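Putative peptidoglycan-binding/hydrolysing protein (Peptoclostridium difficile, PDB 5TV7) probably binds, and may help to hydrolyse, the peptidoglycan of the bacterial cell wall through its putative peptidoglycan-binding regions. Local coordinates at residues F62-A67 / V132-S137; Y82-N87 / I93-N98; L125-Y130 / R171-T176; Y153-D158 / W166-R171. One frame throughout, in Å; residues are numbered along the deposited sequence.

Interaction 1: F62-A67 / V132-S137; sequences FVPESA and VGIDSS
I134 is the residue of 132-137 that meets F62 and P64; the loop leading to it begins with V132, a buried valine that rests on Q122 and T126 of helix 116-127. At I134 the backbone is tied to the strand once directly and once through a water. Its carbonyl O accepts a nearly straight bond from F62 N (2.9 Å, 171°), the donor lying in the carbonyl plane. Its N is linked to F62 O through a water that accepts from I134 N at 2.8 Å and donates to F62 O at 2.6 Å. The two side chains run alongside each other in the same direction. I134 CD1 comes to the edge of the F62 ring, in its plane, 3.7 Å from CD2, while P64 N lies above one face of that ring, offset toward the rim. With CG anti to the backbone N (chi1 174°), F62 brings its CD2 edge within reach of the isoleucine's long branch. The contact thus joins the two peptidoglycan-binding-family regions, outer strand 60-64 of the antiparallel sheet meeting the loop between helices 116-127 and 140-152, and branched aliphatic and aromatic groups suit this buried seam. D135 next closes an Asx turn: its OD1 accepts from S137 N at 3.1 Å, from above the carboxylate plane, while OD2 is taken by H44 and N47. S136 N bonds to Q122 OE1, and S137 OG to S114 OG.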
loop_
_atom_site.group_PDB
_atom_site.type_symbol
_atom_site.label_atom_id
_atom_site.label_comp_id
_atom_site.label_asym_id
_atom_site.label_seq_id
_atom_site.Cartn_x
_atom_site.Cartn_y
_atom_site.Cartn_z
ATOM N N PHE A 62 -0.385 -8.474 0.163
ATOM C CA PHE A 62 0.983 -8.468 0.680
ATOM C C PHE A 62 0.910 -8.214 2.177
ATOM O O PHE A 62 0.290 -7.238 2.626
ATOM C CB PHE A 62 1.846 -7.418 -0.021
ATOM C CG PHE A 62 3.228 -7.274 0.570
ATOM C CD1 PHE A 62 4.199 -8.250 0.364
ATOM C CD2 PHE A 62 3.566 -6.152 1.316
ATOM C CE1 PHE A 62 5.474 -8.110 0.901
ATOM C CE2 PHE A 62 4.836 -6.011 1.861
ATOM C CZ PHE A 62 5.790 -6.990 1.650
ATOM N N VAL A 63 1.535 -9.109 2.940
ATOM C CA VAL A 63 1.543 -9.041 4.391
ATOM C C VAL A 63 2.952 -8.717 4.850
ATOM O O VAL A 63 3.846 -9.550 4.716
ATOM C CB VAL A 63 1.114 -10.384 5.008
ATOM C CG1 VAL A 63 1.174 -10.324 6.528
ATOM C CG2 VAL A 63 -0.281 -10.761 4.529
ATOM N N PRO A 64 3.161 -7.503 5.386
ATOM C CA PRO A 64 4.497 -7.158 5.851
ATOM C C PRO A 64 4.887 -7.906 7.125
ATOM O O PRO A 64 4.018 -8.325 7.895
ATOM C CB PRO A 64 4.417 -5.650 6.103
ATOM C CG PRO A 64 2.985 -5.347 6.262
ATOM C CD PRO A 64 2.187 -6.416 5.597
ATOM N N GLU A 65 6.190 -8.089 7.317
ATOM C CA GLU A 65 6.705 -8.753 8.514
ATOM C C GLU A 65 6.393 -7.932 9.782
ATOM O O GLU A 65 6.329 -8.496 10.882
ATOM C CB GLU A 65 8.211 -9.038 8.381
ATOM C CG GLU A 65 9.099 -7.800 8.262
ATOM C CD GLU A 65 10.559 -8.116 7.934
ATOM O OE1 GLU A 65 11.368 -7.159 7.898
ATOM O OE2 GLU A 65 10.912 -9.303 7.704
ATOM N N SER A 66 6.194 -6.615 9.623
ATOM C CA SER A 66 5.828 -5.741 10.753
ATOM C C SER A 66 4.419 -6.044 11.288
ATOM O O SER A 66 4.133 -5.762 12.450
ATOM C CB SER A 66 5.930 -4.248 10.383
ATOM O OG SER A 66 5.005 -3.867 9.369
ATOM N N ALA A 67 3.552 -6.609 10.439
ATOM C CA ALA A 67 2.182 -6.970 10.841
ATOM C C ALA A 67 2.181 -8.038 11.934
ATOM O O ALA A 67 2.932 -9.016 11.870
ATOM C CB ALA A 67 1.371 -7.447 9.645
ATOM N N VAL A 132 -2.844 -0.258 7.006
ATOM C CA VAL A 132 -3.776 -0.428 5.902
ATOM C C VAL A 132 -3.456 -1.813 5.392
ATOM O O VAL A 132 -2.326 -2.281 5.543
ATOM C CB VAL A 132 -3.557 0.580 4.747
ATOM C CG1 VAL A 132 -3.561 2.000 5.257
ATOM C CG2 VAL A 132 -2.249 0.326 4.004
ATOM N N GLY A 133 -4.419 -2.485 4.803
ATOM C CA GLY A 133 -4.134 -3.790 4.208
ATOM C C GLY A 133 -3.577 -3.493 2.833
ATOM O O GLY A 133 -4.070 -2.579 2.156
ATOM N N ILE A 134 -2.541 -4.217 2.419
ATOM C CA ILE A 134 -1.952 -3.996 1.098
ATOM C C ILE A 134 -2.552 -5.000 0.122
ATOM O O ILE A 134 -1.953 -6.041 -0.180
ATOM C CB ILE A 134 -0.419 -4.081 1.143
ATOM C CG1 ILE A 134 0.115 -3.076 2.173
ATOM C CG2 ILE A 134 0.161 -3.823 -0.246
ATOM C CD1 ILE A 134 1.557 -3.297 2.552
ATOM N N ASP A 135 -3.754 -4.672 -0.353
ATOM C CA ASP A 135 -4.518 -5.538 -1.269
ATOM C C ASP A 135 -5.014 -4.842 -2.527
ATOM O O ASP A 135 -5.892 -5.360 -3.199
ATOM C CB ASP A 135 -5.717 -6.139 -0.527
ATOM C CG ASP A 135 -6.716 -5.081 -0.024
ATOM O OD1 ASP A 135 -6.514 -3.851 -0.235
ATOM O OD2 ASP A 135 -7.714 -5.504 0.601
ATOM N N SER A 136 -4.489 -3.649 -2.817
ATOM C CA SER A 136 -4.877 -2.893 -4.022
ATOM C C SER A 136 -6.299 -2.339 -4.028
ATOM O O SER A 136 -6.700 -1.809 -5.047
ATOM C CB SER A 136 -4.687 -3.730 -5.312
ATOM O OG SER A 136 -3.404 -4.297 -5.371
ATOM N N SER A 137 -7.062 -2.473 -2.933
ATOM C CA SER A 137 -8.416 -1.902 -2.854
ATOM C C SER A 137 -8.454 -0.756 -1.831
ATOM O O SER A 137 -8.079 -0.929 -0.676
ATOM C CB SER A 137 -9.454 -2.964 -2.517
ATOM O OG SER A 137 -9.737 -3.755 -3.662
HETATM O O HOH W 1 -1.726 -6.352 4.001
#

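Interaction 2: Y82-N87 / I93-N98; sequences YTVSYN and ITIMSN
Y82 and I95 cross obliquely, with I95 CG2 close against Y82 CD1 at 3.4 Å; the ring also rests near S97 CB. Next along the strand, V84 and I95 lie side by side and point the same way, CG2 to CD1 3.8 Å. I95 CG2 stands anti to the backbone N and CG1 beside it (chi1 -59°), which divides the side chain between the tyrosine and the valine. Y86 and I93 are again angled against each other, I93 CG1 approaching Y86 CD1 at 3.5 Å. V84, Y86, I93 and I95 occupy one face of a beta hairpin formed by strands 78-87 and 92-96, and this face packs on helices 116-127 and 163-173, a place for bulky apolar groups. T83 and S85 form hydrogen-bonded pairs with M96 and T94, the bond from T94 N to S85 O measuring 2.7 Å. On this second, partly exposed face small polar residues prevail. Selenomethionine M96 lies against T83 and S85, its chain bent at chi3 (-87°), and its CE reaches T83 OG1 at 3.4 Å and S85 CB at 3.8 Å. A water meets both T83 OG1 and M96 O, donating to the carbonyl, and T94 OG1 pairs with T102 OG1 of the next strand.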
loop_
_atom_site.group_PDB
_atom_site.type_symbol
_atom_site.label_atom_id
_atom_site.label_comp_id
_atom_site.label_asym_id
_atom_site.label_seq_id
_atom_site.Cartn_x
_atom_site.Cartn_y
_atom_site.Cartn_z
ATOM N N TYR A 82 10.073 -4.602 -0.973
ATOM C CA TYR A 82 9.824 -3.395 -1.772
ATOM C C TYR A 82 10.585 -2.171 -1.315
ATOM O O TYR A 82 10.703 -1.911 -0.116
ATOM C CB TYR A 82 8.341 -3.009 -1.732
ATOM C CG TYR A 82 7.385 -4.048 -2.245
ATOM C CD1 TYR A 82 7.237 -4.270 -3.604
ATOM C CD2 TYR A 82 6.577 -4.771 -1.371
ATOM C CE1 TYR A 82 6.335 -5.207 -4.087
ATOM C CE2 TYR A 82 5.671 -5.719 -1.843
ATOM C CZ TYR A 82 5.556 -5.930 -3.201
ATOM O OH TYR A 82 4.665 -6.865 -3.675
ATOM N N THR A 83 11.045 -1.396 -2.289
ATOM C CA THR A 83 11.688 -0.101 -2.066
ATOM C C THR A 83 11.002 0.879 -3.022
ATOM O O THR A 83 10.295 0.462 -3.930
ATOM C CB THR A 83 13.195 -0.138 -2.311
ATOM O OG1 THR A 83 13.453 -0.684 -3.606
ATOM C CG2 THR A 83 13.890 -1.002 -1.260
ATOM N N VAL A 84 11.235 2.171 -2.835
ATOM C CA VAL A 84 10.543 3.197 -3.591
ATOM C C VAL A 84 11.497 4.158 -4.260
ATOM O O VAL A 84 12.460 4.616 -3.644
ATOM C CB VAL A 84 9.641 4.034 -2.644
ATOM C CG1 VAL A 84 8.918 5.134 -3.413
ATOM C CG2 VAL A 84 8.637 3.143 -1.930
ATOM N N SER A 85 11.202 4.472 -5.518
ATOM C CA SER A 85 11.973 5.429 -6.283
ATOM C C SER A 85 10.990 6.451 -6.820
ATOM O O SER A 85 10.033 6.100 -7.513
ATOM C CB SER A 85 12.683 4.767 -7.457
ATOM O OG SER A 85 13.433 5.743 -8.162
ATOM N N TYR A 86 11.208 7.707 -6.471
ATOM C CA TYR A 86 10.328 8.760 -6.908
ATOM C C TYR A 86 11.085 9.665 -7.848
ATOM O O TYR A 86 12.059 10.283 -7.465
ATOM C CB TYR A 86 9.752 9.503 -5.689
ATOM C CG TYR A 86 8.985 10.782 -5.983
ATOM C CD1 TYR A 86 8.171 10.895 -7.104
ATOM C CD2 TYR A 86 8.991 11.846 -5.071
ATOM C CE1 TYR A 86 7.457 12.054 -7.360
ATOM C CE2 TYR A 86 8.262 13.008 -5.314
ATOM C CZ TYR A 86 7.505 13.105 -6.465
ATOM O OH TYR A 86 6.767 14.228 -6.726
ATOM N N ASN A 87 10.642 9.705 -9.098
ATOM C CA ASN A 87 11.264 10.553 -10.101
ATOM C C ASN A 87 10.422 11.816 -10.209
ATOM O O ASN A 87 9.415 11.848 -10.911
ATOM C CB ASN A 87 11.375 9.823 -11.442
ATOM C CG ASN A 87 12.142 10.629 -12.471
ATOM O OD1 ASN A 87 12.199 11.861 -12.392
ATOM N ND2 ASN A 87 12.740 9.945 -13.436
ATOM N N ILE A 93 6.359 7.353 -9.721
ATOM C CA ILE A 93 6.832 6.624 -8.552
ATOM C C ILE A 93 6.933 5.169 -8.962
ATOM O O ILE A 93 5.989 4.608 -9.525
ATOM C CB ILE A 93 5.888 6.760 -7.342
ATOM C CG1 ILE A 93 6.020 8.173 -6.768
ATOM C CG2 ILE A 93 6.237 5.727 -6.253
ATOM C CD1 ILE A 93 5.044 8.476 -5.658
ATOM N N THR A 94 8.072 4.562 -8.660
ATOM C CA THR A 94 8.289 3.157 -8.970
ATOM C C THR A 94 8.464 2.386 -7.680
ATOM O O THR A 94 9.257 2.770 -6.821
ATOM C CB THR A 94 9.546 2.958 -9.848
ATOM O OG1 THR A 94 9.427 3.776 -11.006
ATOM C CG2 THR A 94 9.695 1.488 -10.288
ATOM N N ILE A 95 7.661 1.339 -7.535
ATOM C CA ILE A 95 7.770 0.399 -6.446
ATOM C C ILE A 95 8.647 -0.744 -6.997
ATOM O O ILE A 95 8.282 -1.400 -7.972
ATOM C CB ILE A 95 6.390 -0.131 -6.016
ATOM C CG1 ILE A 95 5.477 1.034 -5.569
ATOM C CG2 ILE A 95 6.538 -1.174 -4.904
ATOM C CD1 ILE A 95 5.970 1.837 -4.379
HETATM N N MSE A 96 9.797 -0.959 -6.370
HETATM C CA MSE A 96 10.784 -1.942 -6.832
HETATM C C MSE A 96 10.919 -3.154 -5.945
HETATM O O MSE A 96 11.058 -3.044 -4.736
HETATM C CB MSE A 96 12.154 -1.255 -6.909
HETATM C CG MSE A 96 12.036 0.204 -7.358
HETATM SE SE MSE A 96 13.780 1.004 -7.809
HETATM C CE MSE A 96 14.223 1.588 -5.968
ATOM N N SER A 97 10.844 -4.322 -6.570
ATOM C CA SER A 97 11.054 -5.618 -5.928
ATOM C C SER A 97 11.819 -6.385 -7.004
ATOM O O SER A 97 12.775 -5.842 -7.571
ATOM C CB SER A 97 9.721 -6.267 -5.588
ATOM O OG SER A 97 8.921 -6.408 -6.742
ATOM N N ASN A 98 11.436 -7.624 -7.292
ATOM C CA ASN A 98 12.043 -8.308 -8.444
ATOM C C ASN A 98 11.393 -7.724 -9.699
ATOM O O ASN A 98 11.962 -7.769 -10.790
ATOM C CB ASN A 98 11.849 -9.824 -8.392
ATOM C CG ASN A 98 10.406 -10.227 -8.231
ATOM O OD1 ASN A 98 9.608 -9.501 -7.643
ATOM N ND2 ASN A 98 10.068 -11.404 -8.725
HETATM O O HOH W 2 13.211 -3.523 -3.455
#

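Interaction 3: L125-Y130 / R171-T176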
loop_
_atom_site.group_PDB
_atom_site.type_symbol
_atom_site.label_atom_id
_atom_site.label_comp_id
_atom_site.label_asym_id
_atom_site.label_seq_id
_atom_site.Cartn_x
_atom_site.Cartn_y
_atom_site.Cartn_z
ATOM N N LEU A 125 2.314 4.011 2.447
ATOM C CA LEU A 125 1.664 4.327 3.732
ATOM C C LEU A 125 2.126 3.334 4.799
ATOM O O LEU A 125 2.440 3.725 5.934
ATOM C CB LEU A 125 0.147 4.309 3.598
ATOM C CG LEU A 125 -0.471 5.439 2.790
ATOM C CD1 LEU A 125 -1.906 5.102 2.409
ATOM C CD2 LEU A 125 -0.420 6.743 3.573
ATOM N N THR A 126 2.223 2.060 4.421
ATOM C CA THR A 126 2.690 1.042 5.358
ATOM C C THR A 126 4.143 1.309 5.813
ATOM O O THR A 126 4.451 1.129 6.991
ATOM C CB THR A 126 2.520 -0.372 4.794
ATOM O OG1 THR A 126 1.141 -0.574 4.458
ATOM C CG2 THR A 126 2.933 -1.402 5.811
ATOM N N LEU A 127 5.013 1.760 4.900
ATOM C CA LEU A 127 6.396 2.122 5.266
ATOM C C LEU A 127 6.457 3.253 6.286
ATOM O O LEU A 127 7.385 3.310 7.083
ATOM C CB LEU A 127 7.215 2.548 4.047
ATOM C CG LEU A 127 7.803 1.461 3.173
ATOM C CD1 LEU A 127 8.345 2.067 1.888
ATOM C CD2 LEU A 127 8.901 0.725 3.937
ATOM N N LEU A 128 5.488 4.157 6.235
ATOM C CA LEU A 128 5.428 5.290 7.158
ATOM C C LEU A 128 4.731 4.963 8.462
ATOM O O LEU A 128 4.551 5.846 9.305
ATOM C CB LEU A 128 4.763 6.479 6.490
ATOM C CG LEU A 128 5.531 6.995 5.280
ATOM C CD1 LEU A 128 4.774 8.156 4.667
ATOM C CD2 LEU A 128 6.948 7.413 5.666
ATOM N N GLY A 129 4.317 3.701 8.603
ATOM C CA GLY A 129 3.710 3.191 9.811
ATOM C C GLY A 129 2.207 3.009 9.820
ATOM O O GLY A 129 1.677 2.476 10.791
ATOM N N TYR A 130 1.512 3.435 8.762
ATOM C CA TYR A 130 0.046 3.333 8.738
ATOM C C TYR A 130 -0.400 1.890 8.595
ATOM O O TYR A 130 0.251 1.066 7.928
ATOM C CB TYR A 130 -0.568 4.244 7.658
ATOM C CG TYR A 130 -0.240 5.687 7.945
ATOM C CD1 TYR A 130 -1.029 6.447 8.823
ATOM C CD2 TYR A 130 0.917 6.266 7.435
ATOM C CE1 TYR A 130 -0.690 7.756 9.137
ATOM C CE2 TYR A 130 1.261 7.572 7.748
ATOM C CZ TYR A 130 0.456 8.304 8.599
ATOM O OH TYR A 130 0.829 9.581 8.901
ATOM N N ARG A 171 8.558 11.607 -1.411
ATOM C CA ARG A 171 9.719 12.234 -0.760
ATOM C C ARG A 171 10.079 11.563 0.559
ATOM O O ARG A 171 11.249 11.459 0.892
ATOM C CB ARG A 171 9.495 13.729 -0.529
ATOM C CG ARG A 171 9.511 14.527 -1.811
ATOM C CD ARG A 171 9.151 15.977 -1.575
ATOM N NE ARG A 171 9.015 16.682 -2.850
ATOM C CZ ARG A 171 10.012 17.254 -3.530
ATOM N NH1 ARG A 171 11.261 17.239 -3.077
ATOM N NH2 ARG A 171 9.750 17.861 -4.681
ATOM N N LEU A 172 9.069 11.098 1.284
ATOM C CA LEU A 172 9.284 10.448 2.577
ATOM C C LEU A 172 9.719 8.992 2.481
ATOM O O LEU A 172 10.349 8.497 3.392
ATOM C CB LEU A 172 8.011 10.533 3.423
ATOM C CG LEU A 172 7.624 11.949 3.866
ATOM C CD1 LEU A 172 6.223 11.948 4.450
ATOM C CD2 LEU A 172 8.636 12.505 4.860
ATOM N N THR A 173 9.377 8.306 1.395
ATOM C CA THR A 173 9.720 6.891 1.269
ATOM C C THR A 173 10.898 6.582 0.346
ATOM O O THR A 173 11.381 5.457 0.346
ATOM C CB THR A 173 8.494 6.065 0.866
ATOM O OG1 THR A 173 7.972 6.542 -0.377
ATOM C CG2 THR A 173 7.426 6.167 1.957
ATOM N N ASP A 174 11.361 7.572 -0.418
ATOM C CA ASP A 174 12.544 7.414 -1.268
ATOM C C ASP A 174 13.714 7.965 -0.442
ATOM O O ASP A 174 13.813 9.177 -0.253
ATOM C CB ASP A 174 12.385 8.190 -2.580
ATOM C CG ASP A 174 13.540 7.956 -3.572
ATOM O OD1 ASP A 174 14.666 7.593 -3.149
ATOM O OD2 ASP A 174 13.311 8.171 -4.787
ATOM N N PRO A 175 14.625 7.090 0.024
ATOM C CA PRO A 175 15.732 7.574 0.867
ATOM C C PRO A 175 16.679 8.581 0.200
ATOM O O PRO A 175 17.306 9.371 0.899
ATOM C CB PRO A 175 16.482 6.291 1.231
ATOM C CG PRO A 175 16.180 5.338 0.122
ATOM C CD PRO A 175 14.788 5.666 -0.337
ATOM N N THR A 176 16.764 8.568 -1.131
ATOM C CA THR A 176 17.636 9.493 -1.858
ATOM C C THR A 176 17.071 10.906 -1.904
ATOM O O THR A 176 17.766 11.823 -2.332
ATOM C CB THR A 176 17.880 9.034 -3.314
ATOM O OG1 THR A 176 16.669 9.138 -4.075
ATOM C CG2 THR A 176 18.396 7.600 -3.355
#
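Flat groups stand at the margins of the contact of L127 and L128 with L172 and T173. In the first segment the Y130 ring has L125 O at its edge, in the ring plane. In the second, T176 N bonds to D174 OD1 (3.1 Å) in an Asx turn, and T176 OG1 adds a bond to the same oxygen (2.7 Å) from the same face of the carboxylate; OD2 accepts from Y86 N. The centre is aliphatic: here the C-terminal ends of helices 116-127 and 163-173 pack together in the helical bundle of the peptidoglycan-binding domain, and the branched apolar ends of L127, L128 and L172 fill the junction. L128 crosses T173 at about a right angle, its CG 3.9 Å from T173 CG2, and meets L172 likewise, CD2 to L172 CB 4.0 Å. Helix 116-127 stops in a Schellman motif, with G129 N bonded to T126 O and Y130 N to L125 O; glycine suits the positive phi (103°) there. T173 presents carbon to the leucines because OG1, between backbone N and carbonyl carbon (chi1 59°), bonds back to L169 O. L127 CD1 approaches T173 CB at 4.1 Å, and both residues touch V84 of strand 78-87.

Interaction 4: Y153-D158 / W166-R171. With HGA (glutamine hydroxamate), chain C.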
loop_
_atom_site.group_PDB
_atom_site.type_symbol
_atom_site.label_atom_id
_atom_site.label_comp_id
_atom_site.label_asym_id
_atom_site.label_seq_id
_atom_site.Cartn_x
_atom_site.Cartn_y
_atom_site.Cartn_z
ATOM N N TYR A 153 1.151 15.909 7.655
ATOM C CA TYR A 153 2.040 16.699 6.808
ATOM C C TYR A 153 1.513 18.024 6.270
ATOM O O TYR A 153 2.117 18.601 5.383
ATOM C CB TYR A 153 2.611 15.804 5.701
ATOM C CG TYR A 153 3.462 14.734 6.312
ATOM C CD1 TYR A 153 4.720 15.045 6.816
ATOM C CD2 TYR A 153 3.000 13.427 6.445
ATOM C CE1 TYR A 153 5.501 14.087 7.423
ATOM C CE2 TYR A 153 3.782 12.451 7.044
ATOM C CZ TYR A 153 5.029 12.792 7.532
ATOM O OH TYR A 153 5.813 11.850 8.126
ATOM N N GLY A 154 0.418 18.520 6.822
ATOM C CA GLY A 154 -0.115 19.816 6.407
ATOM C C GLY A 154 -0.768 19.888 5.033
ATOM O O GLY A 154 -0.879 20.976 4.457
ATOM N N LEU A 155 -1.188 18.738 4.514
ATOM C CA LEU A 155 -1.904 18.670 3.251
ATOM C C LEU A 155 -3.398 18.730 3.563
ATOM O O LEU A 155 -3.810 18.399 4.670
ATOM C CB LEU A 155 -1.615 17.335 2.545
ATOM C CG LEU A 155 -0.147 17.048 2.162
ATOM C CD1 LEU A 155 0.008 15.617 1.672
ATOM C CD2 LEU A 155 0.360 18.025 1.119
ATOM N N SER A 156 -4.201 19.165 2.595
ATOM C CA SER A 156 -5.647 19.139 2.747
ATOM C C SER A 156 -6.057 17.673 2.967
ATOM O O SER A 156 -5.671 16.780 2.210
ATOM C CB SER A 156 -6.342 19.727 1.521
ATOM O OG SER A 156 -6.206 21.127 1.510
ATOM N N ALA A 157 -6.805 17.439 4.040
ATOM C CA ALA A 157 -7.166 16.100 4.447
ATOM C C ALA A 157 -8.475 15.633 3.834
ATOM O O ALA A 157 -9.436 15.351 4.536
ATOM C CB ALA A 157 -7.216 16.036 5.960
ATOM N N ASP A 158 -8.490 15.538 2.513
ATOM C CA ASP A 158 -9.689 15.110 1.784
ATOM C C ASP A 158 -9.765 13.596 1.533
ATOM O O ASP A 158 -10.738 13.123 0.949
ATOM C CB ASP A 158 -9.806 15.873 0.453
ATOM C CG ASP A 158 -8.583 15.694 -0.448
ATOM O OD1 ASP A 158 -7.700 14.868 -0.119
ATOM O OD2 ASP A 158 -8.510 16.381 -1.495
ATOM N N TRP A 166 0.857 12.386 -3.441
ATOM C CA TRP A 166 1.842 11.469 -4.040
ATOM C C TRP A 166 3.230 12.001 -3.823
ATOM O O TRP A 166 4.135 11.251 -3.488
ATOM C CB TRP A 166 1.667 11.322 -5.537
ATOM C CG TRP A 166 0.548 10.473 -6.010
ATOM C CD1 TRP A 166 -0.476 10.861 -6.820
ATOM C CD2 TRP A 166 0.352 9.084 -5.747
ATOM N NE1 TRP A 166 -1.288 9.790 -7.094
ATOM C CE2 TRP A 166 -0.804 8.687 -6.444
ATOM C CE3 TRP A 166 1.047 8.130 -4.996
ATOM C CZ2 TRP A 166 -1.301 7.380 -6.399
ATOM C CZ3 TRP A 166 0.563 6.822 -4.965
ATOM C CH2 TRP A 166 -0.601 6.465 -5.657
ATOM N N ASP A 167 3.392 13.307 -4.018
ATOM C CA ASP A 167 4.687 13.954 -3.875
ATOM C C ASP A 167 5.241 13.781 -2.472
ATOM O O ASP A 167 6.423 13.447 -2.293
ATOM C CB ASP A 167 4.555 15.438 -4.205
ATOM C CG ASP A 167 5.855 16.196 -4.035
ATOM O OD1 ASP A 167 6.800 15.990 -4.828
ATOM O OD2 ASP A 167 5.922 17.033 -3.110
ATOM N N LYS A 168 4.379 13.969 -1.475
ATOM C CA LYS A 168 4.804 13.869 -0.085
ATOM C C LYS A 168 5.142 12.413 0.248
ATOM O O LYS A 168 6.157 12.138 0.865
ATOM C CB LYS A 168 3.739 14.446 0.864
ATOM C CG LYS A 168 4.247 14.728 2.268
ATOM C CD LYS A 168 5.224 15.902 2.277
ATOM C CE LYS A 168 5.937 16.008 3.608
ATOM N NZ LYS A 168 7.125 16.915 3.556
ATOM N N LEU A 169 4.305 11.479 -0.189
ATOM C CA LEU A 169 4.577 10.060 0.028
ATOM C C LEU A 169 5.906 9.662 -0.582
ATOM O O LEU A 169 6.706 8.960 0.043
ATOM C CB LEU A 169 3.466 9.197 -0.594
ATOM C CG LEU A 169 2.158 9.151 0.191
ATOM C CD1 LEU A 169 1.064 8.512 -0.650
ATOM C CD2 LEU A 169 2.364 8.402 1.496
ATOM N N GLY A 170 6.129 10.114 -1.813
ATOM C CA GLY A 170 7.363 9.818 -2.534
ATOM C C GLY A 170 8.611 10.355 -1.861
ATOM O O GLY A 170 9.606 9.642 -1.749
ATOM N N ARG A 171 8.558 11.607 -1.411
ATOM C CA ARG A 171 9.719 12.234 -0.760
ATOM C C ARG A 171 10.079 11.563 0.559
ATOM O O ARG A 171 11.249 11.459 0.892
ATOM C CB ARG A 171 9.495 13.729 -0.529
ATOM C CG ARG A 171 9.511 14.527 -1.811
ATOM C CD ARG A 171 9.151 15.977 -1.575
ATOM N NE ARG A 171 9.015 16.682 -2.850
ATOM C CZ ARG A 171 10.012 17.254 -3.530
ATOM N NH1 ARG A 171 11.261 17.239 -3.077
ATOM N NH2 ARG A 171 9.750 17.861 -4.681
HETATM N N HGA C . -5.731 15.529 -2.245
HETATM C CA HGA C . -5.352 15.873 -3.605
HETATM C CB HGA C . -6.002 17.211 -3.976
HETATM C CG HGA C . -6.330 17.339 -5.470
HETATM C CD HGA C . -7.500 16.471 -5.889
HETATM O OE1 HGA C . -7.337 15.618 -6.743
HETATM N NE2 HGA C . -8.677 16.679 -5.292
HETATM O OZ2 HGA C . -9.789 15.893 -5.598
HETATM C C HGA C . -3.841 15.923 -3.715
HETATM O O HGA C . -3.174 15.212 -2.936
HETATM O OXT HGA C . -3.294 16.642 -4.587
#
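K168 of helix 163-173 lies across Y153 and L155, which belong to the turn that ends helix 140-152 in a Schellman motif and leads to the ligand pocket of the peptidoglycan-binding domain. K168 and Y153 cross at about a right angle, K168 CE 3.6 Å from Y153 CD1 and K168 CG 4.0 Å from Y153 CB. The lysine chain leaves with CG anti to the backbone N, then bends at chi2 (69°), which swings CE back to the tyrosine. L155 CD1 touches K168 CB at 4.0 Å, and the leucine also rests on A164 and T165. At this partly exposed surface the lysine's methylenes cover the tyrosine and leucine while its charged end can stay near solvent. The Schellman bonds run from L155 N to Q150 O and from G154 N to K151 O, with glycine readily taking the positive phi. D158 turns to the bound glutamine hydroxamate, whose amino N donates to D158 OD2 at 3.0 Å. I160 N bonds to D158 OD1 and helps to set the carboxylate, while T165 OG1, I160 O and A164 N also hydrogen-bond the ligand. One turn apart on the same helix, D167 and R171 form a forked salt bridge: R171 NE meets OD1 at 3.0 Å and OD2 at 3.1 Å on the syn side, about 30° out of the carboxylate plane, and D167 OD1 also bonds to Y86 OH.

How the interactions relate
Along the chain, interaction 2 falls within the span bridged by interaction 1, and interaction 4 within that of interaction 3, while interactions 1 and 3 alternate. Interactions 1 and 2 share the antiparallel sheet, centres about 16 Å apart, and F62 meets Y82 edge-to-face. Interactions 3 and 4 share helix 163-173 and R171; their centres, like those of 2 and 3, are about 11 Å apart. Joins between sheet and helices include probable hydrogen bonds from Y86 to D174 and D167, and packing of T126 on I134 and P64. Interactions 2, 3 and 4 thus tie the hairpin to helices 116-127 and 163-173, the latter leading from the ligand site. Interaction 4, which holds D158 of the pocket, does not touch interaction 1.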